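Local coordinates for 70 kDa protein (Xanthomonas sp., PDB 4B2N), which cleaves natural rubber processively with dioxygen, as an oxygenase carrying two covalently bound c-type hemes, at residues A295-Q300 and A503-G508; R46-Q51 and P411-V416; A59-N64 and A417-P422. All coordinates share one frame; numbering follows the deposited sequence.

The three interactions lie together, their centres 11 to 12 Å apart, around the consecutive segments 411-416 and 417-422, which supply one side of interactions 2 and 3 respectively. Backbone bonds tie interaction 1 to interaction 3: Phe296 O accepts from Ala417 N at 2.8 Å, and Ala503 N donates to Val419 O at 3.1 Å. Interactions 2 and 3 share apolar packing, with Leu413 CD1 lying 3.6 Å from Phe63 CE2. Interactions 1 and 3 both reach the heme that has His394 and His641 as axial ligands. Interaction 1 also reaches the other heme through Lys297, whereas interaction 2 stands farther back, the side chain of Arg46 coming within about 8 Å of a heme.

Interaction 1: A295-Q300 and A503-G508; sequences AFKTRQ and APPLYG. With HEC (heme c), chain D.
The chain of Lys297 lies across the ring of Pro505 at about a right angle, and here the two segments press hardest on each other. Lys297 CG is 3.5 Å from Pro505 CG, and Lys297 CD is 3.5 Å from Pro505 CD, both closer than carbons usually come. A long methylene chain suits this place because it can line a rigid proline while carrying its charge onward. After the bend at chi3 (85°) the chain passes off the proline, CE keeping a last contact with Pro505 CD. Beyond it the contact slackens: NZ comes no nearer to segment 503-508 than 4.4 Å, at Pro504 CB. The ammonium instead hydrogen-bonds a propionate oxygen of the other heme, the one ligated by His195. Segment 503-508 in turn packs against the heme held by the CXXCH motif that ends in His394. Ala503 CB lies 3.4 Å from the heme methine CHD, and Leu506 spreads its two methyls over the macrocycle, CD1 being 3.6 Å from CHB. Pro504 O accepts a hydrogen bond from ND1 of His394, much as a proline carbonyl does for the heme-ligating histidine in classical cytochromes c; this would fix the rotation of the imidazole and may increase its electron donation to the iron. The small methyl of Ala503 suits a position so close to the macrocycle. Farther along, Tyr507 directs its ring edge at the face of Phe296 in an edge-to-face pair, with planes at 55° and centroids 4.7 Å apart. Tyr507 CE2 sits over the centre of the Phe296 ring, 3.5 Å above its plane. Between this pair and the lysine, Phe296 CB meets Pro505 CG at a more relaxed 4.0 Å.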
loop_
_atom_site.group_PDB
_atom_site.type_symbol
_atom_site.label_atom_id
_atom_site.label_comp_id
_atom_site.label_asym_id
_atom_site.label_seq_id
_atom_site.Cartn_x
_atom_site.Cartn_y
_atom_site.Cartn_z
ATOM N N ALA A 295 12.832 2.753 -0.567
ATOM C CA ALA A 295 14.094 3.482 -0.759
ATOM C C ALA A 295 14.507 3.394 -2.223
ATOM O O ALA A 295 15.512 4.001 -2.625
ATOM C CB ALA A 295 15.207 2.831 0.111
ATOM N N PHE A 296 13.807 2.559 -2.995
ATOM C CA PHE A 296 14.145 2.351 -4.411
ATOM C C PHE A 296 13.110 2.865 -5.394
ATOM O O PHE A 296 13.274 2.835 -6.637
ATOM C CB PHE A 296 14.478 0.853 -4.657
ATOM C CG PHE A 296 15.706 0.430 -3.942
ATOM C CD1 PHE A 296 16.950 0.638 -4.528
ATOM C CD2 PHE A 296 15.641 -0.118 -2.681
ATOM C CE1 PHE A 296 18.134 0.268 -3.846
ATOM C CE2 PHE A 296 16.785 -0.494 -2.004
ATOM C CZ PHE A 296 18.028 -0.311 -2.590
ATOM N N LYS A 297 12.057 3.415 -4.852
ATOM C CA LYS A 297 10.930 3.804 -5.693
ATOM C C LYS A 297 10.851 5.297 -5.816
ATOM O O LYS A 297 10.600 6.004 -4.830
ATOM C CB LYS A 297 9.641 3.184 -5.125
ATOM C CG LYS A 297 9.724 1.670 -5.213
ATOM C CD LYS A 297 8.605 0.940 -4.447
ATOM C CE LYS A 297 7.359 0.838 -5.354
ATOM N NZ LYS A 297 6.272 0.061 -4.603
ATOM N N THR A 298 11.072 5.798 -7.023
ATOM C CA THR A 298 10.913 7.242 -7.313
ATOM C C THR A 298 9.512 7.749 -7.165
ATOM O O THR A 298 9.333 8.971 -6.868
ATOM C CB THR A 298 11.420 7.560 -8.752
ATOM O OG1 THR A 298 10.612 6.796 -9.675
ATOM C CG2 THR A 298 12.928 7.183 -8.914
ATOM N N ARG A 299 8.506 6.849 -7.221
ATOM C CA ARG A 299 7.107 7.285 -7.140
ATOM C C ARG A 299 6.368 6.576 -6.008
ATOM O O ARG A 299 6.799 5.522 -5.546
ATOM C CB ARG A 299 6.320 6.964 -8.442
ATOM C CG ARG A 299 7.040 7.364 -9.723
ATOM C CD ARG A 299 7.277 8.866 -9.827
ATOM N NE ARG A 299 6.022 9.611 -10.007
ATOM C CZ ARG A 299 5.884 10.917 -10.090
ATOM N NH1 ARG A 299 6.930 11.728 -9.982
ATOM N NH2 ARG A 299 4.650 11.427 -10.290
ATOM N N GLN A 300 5.191 7.103 -5.729
ATOM C CA GLN A 300 4.226 6.490 -4.802
ATOM C C GLN A 300 3.079 5.883 -5.653
ATOM O O GLN A 300 2.726 6.412 -6.704
ATOM C CB GLN A 300 3.633 7.593 -3.897
ATOM C CG GLN A 300 4.693 8.461 -3.245
ATOM C CD GLN A 300 5.003 8.023 -1.826
ATOM O OE1 GLN A 300 5.545 8.787 -1.031
ATOM N NE2 GLN A 300 4.778 6.776 -1.551
ATOM N N ALA A 503 6.566 -1.088 -12.351
ATOM C CA ALA A 503 7.247 -2.392 -12.185
ATOM C C ALA A 503 7.999 -2.313 -10.812
ATOM O O ALA A 503 9.022 -1.615 -10.652
ATOM C CB ALA A 503 8.170 -2.704 -13.387
ATOM N N PRO A 504 7.455 -2.950 -9.768
ATOM C CA PRO A 504 8.065 -2.602 -8.462
ATOM C C PRO A 504 9.417 -3.296 -8.223
ATOM O O PRO A 504 9.731 -4.214 -8.949
ATOM C CB PRO A 504 7.074 -3.165 -7.440
ATOM C CG PRO A 504 6.302 -4.224 -8.179
ATOM C CD PRO A 504 6.269 -3.817 -9.641
ATOM N N PRO A 505 10.201 -2.843 -7.221
ATOM C CA PRO A 505 11.433 -3.553 -6.826
ATOM C C PRO A 505 11.137 -5.010 -6.493
ATOM O O PRO A 505 10.078 -5.370 -5.826
ATOM C CB PRO A 505 11.905 -2.778 -5.529
ATOM C CG PRO A 505 11.284 -1.381 -5.676
ATOM C CD PRO A 505 9.920 -1.696 -6.299
ATOM N N LEU A 506 12.062 -5.859 -6.923
ATOM C CA LEU A 506 12.016 -7.287 -6.573
ATOM C C LEU A 506 12.863 -7.662 -5.376
ATOM O O LEU A 506 12.810 -8.795 -4.940
ATOM C CB LEU A 506 12.304 -8.213 -7.768
ATOM C CG LEU A 506 11.498 -7.898 -9.034
ATOM C CD1 LEU A 506 11.838 -8.881 -10.134
ATOM C CD2 LEU A 506 10.011 -8.070 -8.743
ATOM N N TYR A 507 13.570 -6.684 -4.776
ATOM C CA TYR A 507 14.163 -6.883 -3.475
ATOM C C TYR A 507 13.056 -7.322 -2.539
ATOM O O TYR A 507 12.097 -6.610 -2.361
ATOM C CB TYR A 507 14.726 -5.559 -2.947
ATOM C CG TYR A 507 15.956 -5.036 -3.700
ATOM C CD1 TYR A 507 17.056 -5.880 -4.002
ATOM C CD2 TYR A 507 16.037 -3.703 -4.030
ATOM C CE1 TYR A 507 18.190 -5.381 -4.658
ATOM C CE2 TYR A 507 17.144 -3.171 -4.692
ATOM C CZ TYR A 507 18.253 -4.011 -4.957
ATOM O OH TYR A 507 19.374 -3.468 -5.579
ATOM N N GLY A 508 13.192 -8.459 -1.885
ATOM C CA GLY A 508 12.182 -8.765 -0.814
ATOM C C GLY A 508 11.015 -9.526 -1.424
ATOM O O GLY A 508 10.219 -10.134 -0.714
HETATM FE FE HEC D . 7.439 -7.865 -13.959
HETATM C CHA HEC D . 4.989 -7.289 -11.592
HETATM C CHB HEC D . 8.989 -10.311 -11.878
HETATM C CHC HEC D . 9.560 -8.817 -16.464
HETATM C CHD HEC D . 6.711 -4.893 -15.473
HETATM N NA HEC D . 7.126 -8.546 -12.080
HETATM C C1A HEC D . 5.966 -8.311 -11.300
HETATM C C2A HEC D . 5.961 -9.128 -10.089
HETATM C C3A HEC D . 7.143 -10.005 -10.171
HETATM C C4A HEC D . 7.780 -9.671 -11.428
HETATM C CMA HEC D . 7.570 -11.012 -9.126
HETATM C CAA HEC D . 5.008 -9.031 -8.899
HETATM C CBA HEC D . 5.649 -7.847 -8.086
HETATM C CGA HEC D . 4.715 -7.402 -6.950
HETATM O O1A HEC D . 3.567 -7.916 -6.925
HETATM O O2A HEC D . 5.052 -6.586 -6.016
HETATM N NB HEC D . 9.003 -9.347 -14.107
HETATM C C1B HEC D . 9.510 -10.218 -13.235
HETATM C C2B HEC D . 10.600 -11.068 -13.724
HETATM C C3B HEC D . 10.747 -10.619 -15.122
HETATM C C4B HEC D . 9.736 -9.580 -15.236
HETATM C CMB HEC D . 11.353 -12.118 -12.941
HETATM C CAB HEC D . 11.680 -11.141 -16.194
HETATM C CBB HEC D . 11.403 -12.449 -16.598
HETATM N NC HEC D . 8.125 -6.982 -15.547
HETATM C C1C HEC D . 8.886 -7.558 -16.603
HETATM C C2C HEC D . 8.972 -6.752 -17.814
HETATM C C3C HEC D . 8.151 -5.605 -17.517
HETATM C C4C HEC D . 7.572 -5.823 -16.162
HETATM C CMC HEC D . 9.746 -7.046 -19.090
HETATM C CAC HEC D . 7.904 -4.475 -18.472
HETATM C CBC HEC D . 7.468 -4.612 -19.738
HETATM N ND HEC D . 6.195 -6.372 -13.567
HETATM C C1D HEC D . 5.940 -5.281 -14.280
HETATM C C2D HEC D . 4.884 -4.389 -13.820
HETATM C C3D HEC D . 4.354 -5.097 -12.677
HETATM C C4D HEC D . 5.196 -6.289 -12.630
HETATM C CMD HEC D . 4.431 -3.076 -14.404
HETATM C CAD HEC D . 3.225 -4.657 -11.774
HETATM C CBD HEC D . 1.986 -5.389 -12.313
HETATM C CGD HEC D . 0.746 -5.105 -11.499
HETATM O O1D HEC D . -0.296 -4.687 -12.021
HETATM O O2D HEC D . 0.867 -5.280 -10.304
#

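Interaction 2: R46-Q51 and P411-V416; sequences RSLVKQ and PRLKGV
Leu48 sets its methyl CD1 over the centre of one face of the Arg412 guanidinium, 3.5 Å above the plane, the two side chains crossing at about a right angle. Arg412 reaches this position by a bend at chi3 (-60°) that folds the flat group back over the leucine. A salt bridge from NH2 to Asp410 holds its charged end, while the face is left for apolar contact. This is the more exposed margin. Deeper in, branched aliphatic side chains mesh: Leu413 CD2 lies 3.7 Å from Val49 CG2 and 4.0 Å from Leu48 CB. Val49 places CG2 beside its own backbone N (CG1 is anti, chi1 -177°), which presents that methyl to both Leu413 and Val416. The two valines meet tip to tip, Val49 CG2 to Val416 CG1 at 3.9 Å. A type II turn from Leu413 to Val416 brings both of its end residues to Val49, and Gly415 accommodates the positive phi of that turn. The contact joins the loop between helices 27-32 and 88-104 to the one leading from helix 399-402 into strand 420-422.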
loop_
_atom_site.group_PDB
_atom_site.type_symbol
_atom_site.label_atom_id
_atom_site.label_comp_id
_atom_site.label_asym_id
_atom_site.label_seq_id
_atom_site.Cartn_x
_atom_site.Cartn_y
_atom_site.Cartn_z
ATOM N N ARG A 46 17.050 7.631 -5.735
ATOM C CA ARG A 46 15.778 8.013 -6.336
ATOM C C ARG A 46 15.817 9.445 -6.821
ATOM O O ARG A 46 15.157 9.753 -7.797
ATOM C CB ARG A 46 14.665 7.880 -5.273
ATOM C CG ARG A 46 14.603 6.441 -4.779
ATOM C CD ARG A 46 13.574 6.266 -3.686
ATOM N NE ARG A 46 13.800 7.308 -2.659
ATOM C CZ ARG A 46 12.891 7.713 -1.796
ATOM N NH1 ARG A 46 11.701 7.132 -1.789
ATOM N NH2 ARG A 46 13.174 8.760 -1.037
ATOM N N SER A 47 16.590 10.320 -6.174
ATOM C CA SER A 47 16.518 11.735 -6.473
ATOM C C SER A 47 17.378 11.987 -7.727
ATOM O O SER A 47 17.282 13.055 -8.326
ATOM C CB SER A 47 17.032 12.583 -5.298
ATOM O OG SER A 47 18.431 12.303 -5.142
ATOM N N LEU A 48 18.138 10.979 -8.157
ATOM C CA LEU A 48 18.945 11.125 -9.376
ATOM C C LEU A 48 18.102 10.899 -10.621
ATOM O O LEU A 48 18.562 11.149 -11.765
ATOM C CB LEU A 48 20.147 10.161 -9.359
ATOM C CG LEU A 48 21.112 10.401 -8.179
ATOM C CD1 LEU A 48 22.083 9.254 -8.188
ATOM C CD2 LEU A 48 21.892 11.714 -8.194
ATOM N N VAL A 49 16.889 10.381 -10.445
ATOM C CA VAL A 49 16.081 9.962 -11.617
ATOM C C VAL A 49 15.241 11.137 -12.115
ATOM O O VAL A 49 14.070 11.290 -11.789
ATOM C CB VAL A 49 15.247 8.707 -11.324
ATOM C CG1 VAL A 49 14.487 8.250 -12.544
ATOM C CG2 VAL A 49 16.165 7.595 -10.756
ATOM N N LYS A 50 15.854 11.915 -12.995
ATOM C CA LYS A 50 15.326 13.184 -13.436
ATOM C C LYS A 50 15.568 13.170 -14.969
ATOM O O LYS A 50 16.480 12.459 -15.461
ATOM C CB LYS A 50 16.269 14.216 -12.843
ATOM C CG LYS A 50 15.624 15.236 -11.969
ATOM C CD LYS A 50 14.974 14.597 -10.778
ATOM C CE LYS A 50 14.150 15.670 -10.060
ATOM N NZ LYS A 50 14.979 16.910 -9.905
ATOM N N GLN A 51 14.853 14.023 -15.690
ATOM C CA GLN A 51 15.181 14.261 -17.115
ATOM C C GLN A 51 16.702 14.338 -17.364
ATOM O O GLN A 51 17.446 15.010 -16.679
ATOM C CB GLN A 51 14.454 15.493 -17.660
ATOM C CG GLN A 51 14.357 15.538 -19.202
ATOM C CD GLN A 51 13.263 14.601 -19.774
ATOM O OE1 GLN A 51 13.549 13.676 -20.553
ATOM N NE2 GLN A 51 12.001 14.835 -19.369
ATOM N N PRO A 411 26.020 3.739 -11.671
ATOM C CA PRO A 411 26.023 2.557 -10.779
ATOM C C PRO A 411 25.219 2.826 -9.514
ATOM O O PRO A 411 24.720 1.889 -8.936
ATOM C CB PRO A 411 27.526 2.323 -10.461
ATOM C CG PRO A 411 28.248 3.170 -11.446
ATOM C CD PRO A 411 27.384 4.305 -11.856
ATOM N N ARG A 412 25.030 4.108 -9.137
ATOM C CA ARG A 412 24.219 4.463 -7.952
ATOM C C ARG A 412 22.720 4.166 -8.105
ATOM O O ARG A 412 21.985 4.181 -7.109
ATOM C CB ARG A 412 24.375 5.939 -7.594
ATOM C CG ARG A 412 25.786 6.251 -7.149
ATOM C CD ARG A 412 25.969 7.755 -6.923
ATOM N NE ARG A 412 25.716 8.532 -8.140
ATOM C CZ ARG A 412 25.619 9.847 -8.180
ATOM N NH1 ARG A 412 25.792 10.564 -7.057
ATOM N NH2 ARG A 412 25.361 10.465 -9.328
ATOM N N LEU A 413 22.306 3.837 -9.320
ATOM C CA LEU A 413 20.908 3.591 -9.661
ATOM C C LEU A 413 20.556 2.079 -9.597
ATOM O O LEU A 413 19.466 1.646 -10.010
ATOM C CB LEU A 413 20.593 4.193 -11.036
ATOM C CG LEU A 413 20.679 5.708 -11.164
ATOM C CD1 LEU A 413 20.343 6.114 -12.609
ATOM C CD2 LEU A 413 19.600 6.298 -10.248
ATOM N N LYS A 414 21.485 1.282 -9.060
ATOM C CA LYS A 414 21.261 -0.128 -8.918
ATOM C C LYS A 414 19.976 -0.317 -8.129
ATOM O O LYS A 414 19.807 0.298 -7.060
ATOM C CB LYS A 414 22.390 -0.706 -8.100
ATOM C CG LYS A 414 22.334 -2.209 -7.878
ATOM C CD LYS A 414 23.668 -2.687 -7.304
ATOM C CE LYS A 414 24.008 -1.864 -6.072
ATOM N NZ LYS A 414 24.478 -2.857 -5.088
ATOM N N GLY A 415 19.097 -1.172 -8.625
ATOM C CA GLY A 415 17.850 -1.482 -7.908
ATOM C C GLY A 415 16.714 -0.443 -7.920
ATOM O O GLY A 415 15.614 -0.745 -7.480
ATOM N N VAL A 416 16.957 0.743 -8.471
ATOM C CA VAL A 416 15.865 1.766 -8.580
ATOM C C VAL A 416 14.725 1.266 -9.482
ATOM O O VAL A 416 14.975 0.754 -10.577
ATOM C CB VAL A 416 16.361 3.166 -9.055
ATOM C CG1 VAL A 416 15.199 4.116 -9.340
ATOM C CG2 VAL A 416 17.276 3.785 -8.011
#

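Interaction 3: A59-N64 and A417-P422; sequences AALQFN and AAVVTP. With HEC (heme c), chain D.
Asn64 imitates a neighbouring strand beside strand 420-422, its side-chain amide docking on the backbone of Val420 with two hydrogen bonds. Val420 N donates to Asn64 OD1 at 2.9 Å, in the carbonyl plane and on a lone pair. Asn64 ND2 returns a bond to Val420 O at 3.1 Å; this bond lies close to the amide plane of Asn64, but the donor stands 30° out of the carbonyl plane of Val420. Asparagine suits the place because its amide offers an acceptor and a donor side by side, as a peptide edge does. Its chi1 of 70° sets CG between the backbone N and the carbonyl carbon and so keeps the amide on the side of the N-H, which itself donates to Ala418 O at 2.9 Å. The two side-chain bonds fix the amide's rotation, and the main-chain bond holds the two chains together beside them. Alongside runs an apolar strip. The methyl of Ala418 packs against Phe63, CB to CD1 at 3.6 Å, and its small size is consistent with the close approach of the two backbones there. Leu61 and Val419 pass alongside one another, pointing opposite ways, and touch at Leu61 CD1 and Val419 CG2, 3.7 Å apart; Leu61 CG also leans over one face of Phe63. Farther on, Thr421 turns to the heme, with OG1 3.5 Å from the methyl CMD. Strand 420-422 pairs antiparallel with strand 500-502 and runs straight into helix 423-426, with Pro422 at the N-cap position, while segment 59-64 belongs to the long loop between helices 27-32 and 88-104.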
loop_
_atom_site.group_PDB
_atom_site.type_symbol
_atom_site.label_atom_id
_atom_site.label_comp_id
_atom_site.label_asym_id
_atom_site.label_seq_id
_atom_site.Cartn_x
_atom_site.Cartn_y
_atom_site.Cartn_z
ATOM N N ALA A 59 20.506 1.909 -23.959
ATOM C CA ALA A 59 20.658 1.053 -22.784
ATOM C C ALA A 59 19.436 0.097 -22.601
ATOM O O ALA A 59 18.322 0.381 -23.050
ATOM C CB ALA A 59 20.882 1.892 -21.516
ATOM N N ALA A 60 19.675 -1.022 -21.917
ATOM C CA ALA A 60 18.646 -2.026 -21.585
ATOM C C ALA A 60 17.501 -1.435 -20.777
ATOM O O ALA A 60 16.348 -1.847 -20.911
ATOM C CB ALA A 60 19.261 -3.169 -20.790
ATOM N N LEU A 61 17.824 -0.474 -19.927
ATOM C CA LEU A 61 16.776 0.128 -19.080
ATOM C C LEU A 61 16.610 1.627 -19.322
ATOM O O LEU A 61 17.550 2.407 -19.138
ATOM C CB LEU A 61 17.113 -0.140 -17.614
ATOM C CG LEU A 61 16.275 0.595 -16.542
ATOM C CD1 LEU A 61 14.776 0.233 -16.631
ATOM C CD2 LEU A 61 16.785 0.272 -15.164
ATOM N N GLN A 62 15.417 2.039 -19.715
ATOM C CA GLN A 62 15.107 3.477 -19.891
ATOM C C GLN A 62 14.084 3.874 -18.826
ATOM O O GLN A 62 12.935 3.470 -18.933
ATOM C CB GLN A 62 14.511 3.717 -21.262
ATOM C CG GLN A 62 15.469 3.217 -22.335
ATOM C CD GLN A 62 16.719 4.088 -22.366
ATOM O OE1 GLN A 62 16.614 5.290 -22.361
ATOM N NE2 GLN A 62 17.897 3.480 -22.395
ATOM N N PHE A 63 14.488 4.672 -17.845
ATOM C CA PHE A 63 13.535 5.117 -16.808
ATOM C C PHE A 63 12.476 6.029 -17.379
ATOM O O PHE A 63 12.741 6.842 -18.257
ATOM C CB PHE A 63 14.240 5.861 -15.661
ATOM C CG PHE A 63 15.295 5.051 -14.965
ATOM C CD1 PHE A 63 14.943 3.916 -14.187
ATOM C CD2 PHE A 63 16.681 5.394 -15.094
ATOM C CE1 PHE A 63 15.932 3.172 -13.511
ATOM C CE2 PHE A 63 17.674 4.615 -14.461
ATOM C CZ PHE A 63 17.300 3.508 -13.644
ATOM N N ASN A 64 11.290 6.007 -16.808
ATOM C CA ASN A 64 10.281 6.953 -17.274
ATOM C C ASN A 64 9.477 7.562 -16.178
ATOM O O ASN A 64 8.625 8.405 -16.459
ATOM C CB ASN A 64 9.394 6.348 -18.360
ATOM C CG ASN A 64 8.470 5.286 -17.816
ATOM O OD1 ASN A 64 8.276 5.173 -16.628
ATOM N ND2 ASN A 64 7.898 4.497 -18.703
ATOM N N ALA A 417 13.493 1.367 -8.968
ATOM C CA ALA A 417 12.316 1.095 -9.781
ATOM C C ALA A 417 11.730 2.462 -10.216
ATOM O O ALA A 417 11.109 3.182 -9.403
ATOM C CB ALA A 417 11.296 0.264 -8.973
ATOM N N ALA A 418 11.934 2.863 -11.474
ATOM C CA ALA A 418 11.325 4.080 -11.982
ATOM C C ALA A 418 10.724 3.903 -13.362
ATOM O O ALA A 418 10.897 4.785 -14.232
ATOM C CB ALA A 418 12.343 5.219 -11.990
ATOM N N VAL A 419 10.035 2.788 -13.589
ATOM C CA VAL A 419 9.353 2.600 -14.835
ATOM C C VAL A 419 7.894 2.317 -14.548
ATOM O O VAL A 419 7.614 1.351 -13.886
ATOM C CB VAL A 419 9.969 1.393 -15.595
ATOM C CG1 VAL A 419 9.179 1.033 -16.862
ATOM C CG2 VAL A 419 11.446 1.650 -15.943
ATOM N N VAL A 420 6.985 3.158 -15.065
ATOM C CA VAL A 420 5.542 2.851 -15.135
ATOM C C VAL A 420 5.334 2.202 -16.518
ATOM O O VAL A 420 5.591 2.822 -17.567
ATOM C CB VAL A 420 4.696 4.128 -14.923
ATOM C CG1 VAL A 420 3.188 3.894 -15.138
ATOM C CG2 VAL A 420 4.932 4.639 -13.501
ATOM N N THR A 421 4.953 0.929 -16.527
ATOM C CA THR A 421 4.827 0.196 -17.806
ATOM C C THR A 421 3.424 0.547 -18.345
ATOM O O THR A 421 2.417 0.378 -17.636
ATOM C CB THR A 421 4.980 -1.316 -17.576
ATOM O OG1 THR A 421 6.260 -1.613 -17.006
ATOM C CG2 THR A 421 4.732 -2.123 -18.853
ATOM N N PRO A 422 3.334 1.045 -19.597
ATOM C CA PRO A 422 1.989 1.327 -20.092
ATOM C C PRO A 422 1.052 0.123 -20.010
ATOM O O PRO A 422 1.480 -1.051 -20.157
ATOM C CB PRO A 422 2.203 1.665 -21.586
ATOM C CG PRO A 422 3.695 1.823 -21.774
ATOM C CD PRO A 422 4.387 1.152 -20.643
HETATM FE FE HEC D . 7.439 -7.865 -13.959
HETATM C CHA HEC D . 4.989 -7.289 -11.592
HETATM C CHB HEC D . 8.989 -10.311 -11.878
HETATM C CHC HEC D . 9.560 -8.817 -16.464
HETATM C CHD HEC D . 6.711 -4.893 -15.473
HETATM N NA HEC D . 7.126 -8.546 -12.080
HETATM C C1A HEC D . 5.966 -8.311 -11.300
HETATM C C2A HEC D . 5.961 -9.128 -10.089
HETATM C C3A HEC D . 7.143 -10.005 -10.171
HETATM C C4A HEC D . 7.780 -9.671 -11.428
HETATM C CMA HEC D . 7.570 -11.012 -9.126
HETATM C CAA HEC D . 5.008 -9.031 -8.899
HETATM C CBA HEC D . 5.649 -7.847 -8.086
HETATM C CGA HEC D . 4.715 -7.402 -6.950
HETATM O O1A HEC D . 3.567 -7.916 -6.925
HETATM O O2A HEC D . 5.052 -6.586 -6.016
HETATM N NB HEC D . 9.003 -9.347 -14.107
HETATM C C1B HEC D . 9.510 -10.218 -13.235
HETATM C C2B HEC D . 10.600 -11.068 -13.724
HETATM C C3B HEC D . 10.747 -10.619 -15.122
HETATM C C4B HEC D . 9.736 -9.580 -15.236
HETATM C CMB HEC D . 11.353 -12.118 -12.941
HETATM C CAB HEC D . 11.680 -11.141 -16.194
HETATM C CBB HEC D . 11.403 -12.449 -16.598
HETATM N NC HEC D . 8.125 -6.982 -15.547
HETATM C C1C HEC D . 8.886 -7.558 -16.603
HETATM C C2C HEC D . 8.972 -6.752 -17.814
HETATM C C3C HEC D . 8.151 -5.605 -17.517
HETATM C C4C HEC D . 7.572 -5.823 -16.162
HETATM C CMC HEC D . 9.746 -7.046 -19.090
HETATM C CAC HEC D . 7.904 -4.475 -18.472
HETATM C CBC HEC D . 7.468 -4.612 -19.738
HETATM N ND HEC D . 6.195 -6.372 -13.567
HETATM C C1D HEC D . 5.940 -5.281 -14.280
HETATM C C2D HEC D . 4.884 -4.389 -13.820
HETATM C C3D HEC D . 4.354 -5.097 -12.677
HETATM C C4D HEC D . 5.196 -6.289 -12.630
HETATM C CMD HEC D . 4.431 -3.076 -14.404
HETATM C CAD HEC D . 3.225 -4.657 -11.774
HETATM C CBD HEC D . 1.986 -5.389 -12.313
HETATM C CGD HEC D . 0.746 -5.105 -11.499
HETATM O O1D HEC D . -0.296 -4.687 -12.021
HETATM O O2D HEC D . 0.867 -5.280 -10.304
#